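Local coordinates for Glyco_hydro_cc domain-containing protein (Cryptococcus neoformans, PDB 6UBC), which probably binds beta-1,3-glucan oligosaccharides, as a member of subgroup VII of glycoside hydrolase family 128, at residues A318-K323 with I355-N360; K323-F328 with T334-T339. All coordinates share one frame; numbering follows the deposited sequence.

In the fold
Contacts 1 and 2 lie side by side among the helices outside the strands of a (beta/alpha)8 barrel, and they illustrate how one side chain can serve two neighbours at once. Their centres lie about 11 Å apart, both 15 to 16 Å from the centre of the chain, and they share Lys323 at the junction of helices 319-322 and 324-331. Contact 2 is nested within the loop closed by contact 1. Glu319 joins them: its OE2 lies 2.9 Å from Ser326 N and its OE1 3.0 Å from Leu325 N. A second join is apolar, with Tyr358 CE1 3.8 Å from Leu325 CD2.

Contact 1 of 2, residues A318-K323 with I355-N360; sequences AEEYTK and IDYYYN
Tyr357 reaches across from helix 348-362 and sets the end of its ring against helix 319-322 at Glu319 and Glu320. Its CB bond points toward helix 319-322, and with CG anti to the backbone N (chi1 172°) the ring reaches both glutamates. Its two sides are shared out there: CE1 of Tyr357 lies 3.8 Å from CB of Glu320, while its CE2 meets CG of Glu319 at the same distance. The hydroxyl between them comes within 3.6 Å of Glu320 CA, so the tyrosine leans on backbone as well as on aliphatic side-chain carbon. A water completes the join, donating to Glu319 OE2 at 2.7 Å and standing 2.9 Å from Tyr357 OH.

Tyr358 meets the same aliphatic chain of Glu319. Its OH is nearest to Glu319 CB, at a close 3.1 Å, and is itself hydrogen-bonded to the carbonyl oxygen of Gln316. The two tyrosines also brace each other, CD2 of Tyr357 sitting 3.6 Å above the centre of the Tyr358 ring.

The bend of Glu319 at chi2 (65°) brings its carboxylate to the amides of Leu325 and Ser326. That negative group probably suits the amino end of helix 324-331. The whole is packing of the short helix 319-322 against helix 348-362, which covers strand 339-345, in the outer helical layer of the (beta/alpha)8 barrel expected of this family.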
loop_
_atom_site.group_PDB
_atom_site.type_symbol
_atom_site.label_atom_id
_atom_site.label_comp_id
_atom_site.label_asym_id
_atom_site.label_seq_id
_atom_site.Cartn_x
_atom_site.Cartn_y
_atom_site.Cartn_z
ATOM N N ALA A 318 -12.974 10.325 0.168
ATOM C CA ALA A 318 -13.840 10.958 -0.845
ATOM C C ALA A 318 -14.264 9.972 -1.960
ATOM O O ALA A 318 -15.029 10.322 -2.871
ATOM C CB ALA A 318 -13.142 12.183 -1.406
ATOM N N GLU A 319 -13.738 8.761 -1.913
ATOM C CA GLU A 319 -14.254 7.624 -2.718
ATOM C C GLU A 319 -15.765 7.481 -2.485
ATOM O O GLU A 319 -16.449 6.977 -3.371
ATOM C CB GLU A 319 -13.511 6.365 -2.294
ATOM C CG GLU A 319 -14.309 5.074 -2.513
ATOM C CD GLU A 319 -14.635 4.709 -3.962
ATOM O OE1 GLU A 319 -13.848 5.118 -4.880
ATOM O OE2 GLU A 319 -15.652 3.953 -4.164
ATOM N N GLU A 320 -16.289 7.933 -1.349
ATOM C CA GLU A 320 -17.749 7.997 -1.104
ATOM C C GLU A 320 -18.465 8.699 -2.275
ATOM O O GLU A 320 -19.554 8.282 -2.620
ATOM C CB GLU A 320 -18.086 8.787 0.147
ATOM C CG GLU A 320 -19.576 8.822 0.441
ATOM C CD GLU A 320 -19.965 9.308 1.835
ATOM O OE1 GLU A 320 -19.075 9.521 2.658
ATOM O OE2 GLU A 320 -21.181 9.597 2.049
ATOM N N TYR A 321 -17.843 9.739 -2.822
ATOM C CA TYR A 321 -18.421 10.572 -3.888
ATOM C C TYR A 321 -17.899 10.137 -5.257
ATOM O O TYR A 321 -18.700 10.199 -6.212
ATOM C CB TYR A 321 -18.212 12.050 -3.555
ATOM C CG TYR A 321 -18.748 12.402 -2.192
ATOM C CD1 TYR A 321 -20.100 12.575 -2.022
ATOM C CD2 TYR A 321 -17.918 12.559 -1.085
ATOM C CE1 TYR A 321 -20.640 12.855 -0.772
ATOM C CE2 TYR A 321 -18.449 12.788 0.176
ATOM C CZ TYR A 321 -19.816 12.943 0.323
ATOM O OH TYR A 321 -20.378 13.225 1.534
ATOM N N THR A 322 -16.631 9.777 -5.421
ATOM C CA THR A 322 -16.095 9.420 -6.780
ATOM C C THR A 322 -16.608 8.036 -7.203
ATOM O O THR A 322 -16.794 7.838 -8.403
ATOM C CB THR A 322 -14.572 9.377 -6.830
ATOM O OG1 THR A 322 -14.226 8.475 -5.793
ATOM C CG2 THR A 322 -13.966 10.721 -6.599
ATOM N N LYS A 323 -16.821 7.116 -6.250
ATOM C CA LYS A 323 -17.442 5.784 -6.510
ATOM C C LYS A 323 -16.648 4.975 -7.548
ATOM O O LYS A 323 -17.260 4.176 -8.276
ATOM C CB LYS A 323 -18.897 6.012 -6.944
ATOM C CG LYS A 323 -19.749 6.706 -5.883
ATOM C CD LYS A 323 -21.175 6.690 -6.310
ATOM C CE LYS A 323 -22.107 7.263 -5.267
ATOM N NZ LYS A 323 -23.345 7.748 -5.923
ATOM N N ILE A 355 -9.830 5.159 7.616
ATOM C CA ILE A 355 -9.981 3.760 8.090
ATOM C C ILE A 355 -11.462 3.486 8.340
ATOM O O ILE A 355 -12.003 2.459 7.864
ATOM C CB ILE A 355 -9.121 3.460 9.311
ATOM C CG1 ILE A 355 -7.639 3.666 9.039
ATOM C CG2 ILE A 355 -9.459 2.047 9.777
ATOM C CD1 ILE A 355 -6.871 3.632 10.296
ATOM N N ASP A 356 -12.139 4.435 8.979
ATOM C CA ASP A 356 -13.599 4.297 9.217
ATOM C C ASP A 356 -14.337 4.096 7.900
ATOM O O ASP A 356 -15.224 3.205 7.810
ATOM C CB ASP A 356 -14.170 5.490 9.965
ATOM C CG ASP A 356 -13.761 5.624 11.414
ATOM O OD1 ASP A 356 -13.175 4.712 11.975
ATOM O OD2 ASP A 356 -14.028 6.662 11.946
ATOM N N TYR A 357 -14.098 4.942 6.889
ATOM C CA TYR A 357 -14.865 4.862 5.641
ATOM C C TYR A 357 -14.717 3.451 5.059
ATOM O O TYR A 357 -15.742 2.781 4.669
ATOM C CB TYR A 357 -14.478 5.958 4.644
ATOM C CG TYR A 357 -15.156 5.708 3.329
ATOM C CD1 TYR A 357 -16.499 5.963 3.144
ATOM C CD2 TYR A 357 -14.504 5.015 2.324
ATOM C CE1 TYR A 357 -17.153 5.621 1.978
ATOM C CE2 TYR A 357 -15.157 4.647 1.165
ATOM C CZ TYR A 357 -16.494 4.960 0.981
ATOM O OH TYR A 357 -17.141 4.562 -0.153
ATOM N N TYR A 358 -13.476 2.976 4.939
ATOM C CA TYR A 358 -13.195 1.718 4.230
ATOM C C TYR A 358 -13.652 0.509 5.045
ATOM O O TYR A 358 -14.110 -0.478 4.385
ATOM C CB TYR A 358 -11.743 1.650 3.755
ATOM C CG TYR A 358 -11.551 2.542 2.552
ATOM C CD1 TYR A 358 -12.006 2.154 1.298
ATOM C CD2 TYR A 358 -11.021 3.806 2.669
ATOM C CE1 TYR A 358 -11.850 2.952 0.178
ATOM C CE2 TYR A 358 -10.827 4.625 1.562
ATOM C CZ TYR A 358 -11.243 4.200 0.308
ATOM O OH TYR A 358 -11.106 4.995 -0.795
ATOM N N TYR A 359 -13.507 0.556 6.370
ATOM C CA TYR A 359 -13.977 -0.540 7.245
ATOM C C TYR A 359 -15.521 -0.571 7.288
ATOM O O TYR A 359 -16.138 -1.634 7.036
ATOM C CB TYR A 359 -13.359 -0.497 8.641
ATOM C CG TYR A 359 -13.508 -1.853 9.273
ATOM C CD1 TYR A 359 -12.651 -2.893 8.880
ATOM C CD2 TYR A 359 -14.569 -2.153 10.105
ATOM C CE1 TYR A 359 -12.775 -4.162 9.423
ATOM C CE2 TYR A 359 -14.744 -3.428 10.615
ATOM C CZ TYR A 359 -13.846 -4.422 10.270
ATOM O OH TYR A 359 -13.943 -5.667 10.814
ATOM N N ASN A 360 -16.163 0.583 7.449
ATOM C CA ASN A 360 -17.648 0.633 7.489
ATOM C C ASN A 360 -18.219 0.176 6.157
ATOM O O ASN A 360 -19.220 -0.516 6.149
ATOM C CB ASN A 360 -18.143 2.030 7.860
ATOM C CG ASN A 360 -17.810 2.352 9.290
ATOM O OD1 ASN A 360 -17.485 1.459 10.054
ATOM N ND2 ASN A 360 -17.877 3.610 9.667
HETATM O O HOH W 1 -16.201 2.478 -2.007
#

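Contact 2 of 2, residues K323-F328 with T334-T339; sequences KWLSAF and TSWDIT
The loop between helix 324-331 and strand 339-345 of the (beta/alpha)8 barrel folds back on its own helix through Trp336. Leu325 and Phe328, about one helical turn apart, together meet the CZ3 and CH2 atoms of its six-membered ring. Leu325 and the indole approach from opposite directions: CG of the leucine lies 3.8 Å from Trp336 CH2, and its CD1 methyl is 3.9 Å from the same carbon, while CD2 lies about equally far from CH2 and CZ2.

Phe328 takes the neighbouring corner. Its own edge meets Trp336 CZ3, which lies near the plane of the phenyl ring and 3.9 Å from Phe328 CD2. The CG of Phe328 is anti to the backbone N (chi1 172°), which brings the CD2-CE2 side of the ring to that carbon.

All three residues are buried, and further groups enclose the indole: Tyr362 of helix 348-362 meets it edge-to-face, Lys364 makes a cation-pi contact, and Trp294 touches it from helix 287-298. Within the loop, Ser335 OG sits 3.8 Å above one face, offset toward the rim. The N-H adds a directional restraint on the ring's rotation: Trp336 NE1 gives its proton to Thr339 OG1 at 2.9 Å, with a 154° angle and the oxygen tilted 15° from the indole plane.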
loop_
_atom_site.group_PDB
_atom_site.type_symbol
_atom_site.label_atom_id
_atom_site.label_comp_id
_atom_site.label_asym_id
_atom_site.label_seq_id
_atom_site.Cartn_x
_atom_site.Cartn_y
_atom_site.Cartn_z
ATOM N N LYS A 323 -16.821 7.116 -6.250
ATOM C CA LYS A 323 -17.442 5.784 -6.510
ATOM C C LYS A 323 -16.648 4.975 -7.548
ATOM O O LYS A 323 -17.260 4.176 -8.276
ATOM C CB LYS A 323 -18.897 6.012 -6.944
ATOM C CG LYS A 323 -19.749 6.706 -5.883
ATOM C CD LYS A 323 -21.175 6.690 -6.310
ATOM C CE LYS A 323 -22.107 7.263 -5.267
ATOM N NZ LYS A 323 -23.345 7.748 -5.923
ATOM N N TRP A 324 -15.322 5.003 -7.495
ATOM C CA TRP A 324 -14.495 4.110 -8.340
ATOM C C TRP A 324 -14.494 2.702 -7.734
ATOM O O TRP A 324 -14.886 1.722 -8.423
ATOM C CB TRP A 324 -13.074 4.654 -8.482
ATOM C CG TRP A 324 -12.288 4.031 -9.598
ATOM C CD1 TRP A 324 -12.045 4.550 -10.849
ATOM C CD2 TRP A 324 -11.636 2.757 -9.559
ATOM N NE1 TRP A 324 -11.300 3.652 -11.587
ATOM C CE2 TRP A 324 -11.074 2.529 -10.841
ATOM C CE3 TRP A 324 -11.563 1.743 -8.612
ATOM C CZ2 TRP A 324 -10.469 1.323 -11.172
ATOM C CZ3 TRP A 324 -10.951 0.557 -8.945
ATOM C CH2 TRP A 324 -10.344 0.395 -10.185
ATOM N N LEU A 325 -14.034 2.598 -6.486
ATOM C CA LEU A 325 -13.912 1.293 -5.839
ATOM C C LEU A 325 -15.290 0.654 -5.724
ATOM O O LEU A 325 -15.412 -0.586 -5.805
ATOM C CB LEU A 325 -13.277 1.410 -4.474
ATOM C CG LEU A 325 -12.759 0.096 -3.902
ATOM C CD1 LEU A 325 -11.697 -0.571 -4.793
ATOM C CD2 LEU A 325 -12.204 0.298 -2.511
ATOM N N SER A 326 -16.300 1.443 -5.399
ATOM C CA SER A 326 -17.652 0.866 -5.172
ATOM C C SER A 326 -18.160 0.273 -6.480
ATOM O O SER A 326 -18.760 -0.834 -6.446
ATOM C CB SER A 326 -18.619 1.837 -4.576
ATOM O OG SER A 326 -18.834 2.983 -5.397
ATOM N N ALA A 327 -17.971 0.970 -7.584
ATOM C CA ALA A 327 -18.392 0.399 -8.889
ATOM C C ALA A 327 -17.523 -0.804 -9.240
ATOM O O ALA A 327 -18.050 -1.788 -9.758
ATOM C CB ALA A 327 -18.370 1.412 -9.994
ATOM N N PHE A 328 -16.226 -0.735 -9.014
ATOM C CA PHE A 328 -15.275 -1.841 -9.277
ATOM C C PHE A 328 -15.733 -3.074 -8.498
ATOM O O PHE A 328 -15.767 -4.186 -9.023
ATOM C CB PHE A 328 -13.859 -1.394 -8.869
ATOM C CG PHE A 328 -12.767 -2.432 -8.880
ATOM C CD1 PHE A 328 -12.086 -2.748 -10.064
ATOM C CD2 PHE A 328 -12.380 -3.098 -7.711
ATOM C CE1 PHE A 328 -11.109 -3.737 -10.073
ATOM C CE2 PHE A 328 -11.372 -4.040 -7.734
ATOM C CZ PHE A 328 -10.738 -4.369 -8.907
ATOM N N THR A 334 -14.474 -11.980 -8.573
ATOM C CA THR A 334 -13.685 -12.477 -7.402
ATOM C C THR A 334 -13.321 -11.283 -6.538
ATOM O O THR A 334 -12.645 -10.360 -7.082
ATOM C CB THR A 334 -12.417 -13.214 -7.837
ATOM O OG1 THR A 334 -12.882 -14.365 -8.549
ATOM C CG2 THR A 334 -11.512 -13.577 -6.678
ATOM N N SER A 335 -13.787 -11.224 -5.294
ATOM C CA SER A 335 -13.566 -10.006 -4.467
ATOM C C SER A 335 -12.137 -10.045 -3.913
ATOM O O SER A 335 -11.419 -11.076 -4.036
ATOM C CB SER A 335 -14.606 -9.726 -3.386
ATOM O OG SER A 335 -14.478 -8.325 -2.921
ATOM N N TRP A 336 -11.747 -8.962 -3.278
ATOM C CA TRP A 336 -10.449 -8.915 -2.597
ATOM C C TRP A 336 -10.592 -9.481 -1.179
ATOM O O TRP A 336 -11.751 -9.522 -0.649
ATOM C CB TRP A 336 -9.901 -7.504 -2.593
ATOM C CG TRP A 336 -10.770 -6.482 -1.916
ATOM C CD1 TRP A 336 -10.724 -6.151 -0.598
ATOM C CD2 TRP A 336 -11.664 -5.563 -2.538
ATOM N NE1 TRP A 336 -11.557 -5.116 -0.355
ATOM C CE2 TRP A 336 -12.129 -4.706 -1.535
ATOM C CE3 TRP A 336 -12.095 -5.352 -3.838
ATOM C CZ2 TRP A 336 -13.047 -3.708 -1.795
ATOM C CZ3 TRP A 336 -13.018 -4.360 -4.090
ATOM C CH2 TRP A 336 -13.503 -3.565 -3.068
ATOM N N ASP A 337 -9.450 -9.823 -0.583
ATOM C CA ASP A 337 -9.390 -10.265 0.835
ATOM C C ASP A 337 -9.173 -9.060 1.751
ATOM O O ASP A 337 -9.703 -9.043 2.861
ATOM C CB ASP A 337 -8.285 -11.294 0.996
ATOM C CG ASP A 337 -8.477 -12.506 0.153
ATOM O OD1 ASP A 337 -9.516 -13.090 0.289
ATOM O OD2 ASP A 337 -7.584 -12.862 -0.602
ATOM N N ILE A 338 -8.346 -8.118 1.286
ATOM C CA ILE A 338 -7.791 -6.986 2.084
ATOM C C ILE A 338 -8.023 -5.671 1.333
ATOM O O ILE A 338 -7.667 -5.601 0.168
ATOM C CB ILE A 338 -6.322 -7.238 2.450
ATOM C CG1 ILE A 338 -6.206 -8.437 3.407
ATOM C CG2 ILE A 338 -5.685 -5.985 3.022
ATOM C CD1 ILE A 338 -4.812 -8.843 3.652
ATOM N N THR A 339 -8.650 -4.710 2.008
ATOM C CA THR A 339 -8.974 -3.381 1.448
ATOM C C THR A 339 -7.682 -2.556 1.573
ATOM O O THR A 339 -7.092 -2.485 2.651
ATOM C CB THR A 339 -10.148 -2.698 2.138
ATOM O OG1 THR A 339 -11.234 -3.626 2.170
ATOM C CG2 THR A 339 -10.560 -1.438 1.409
#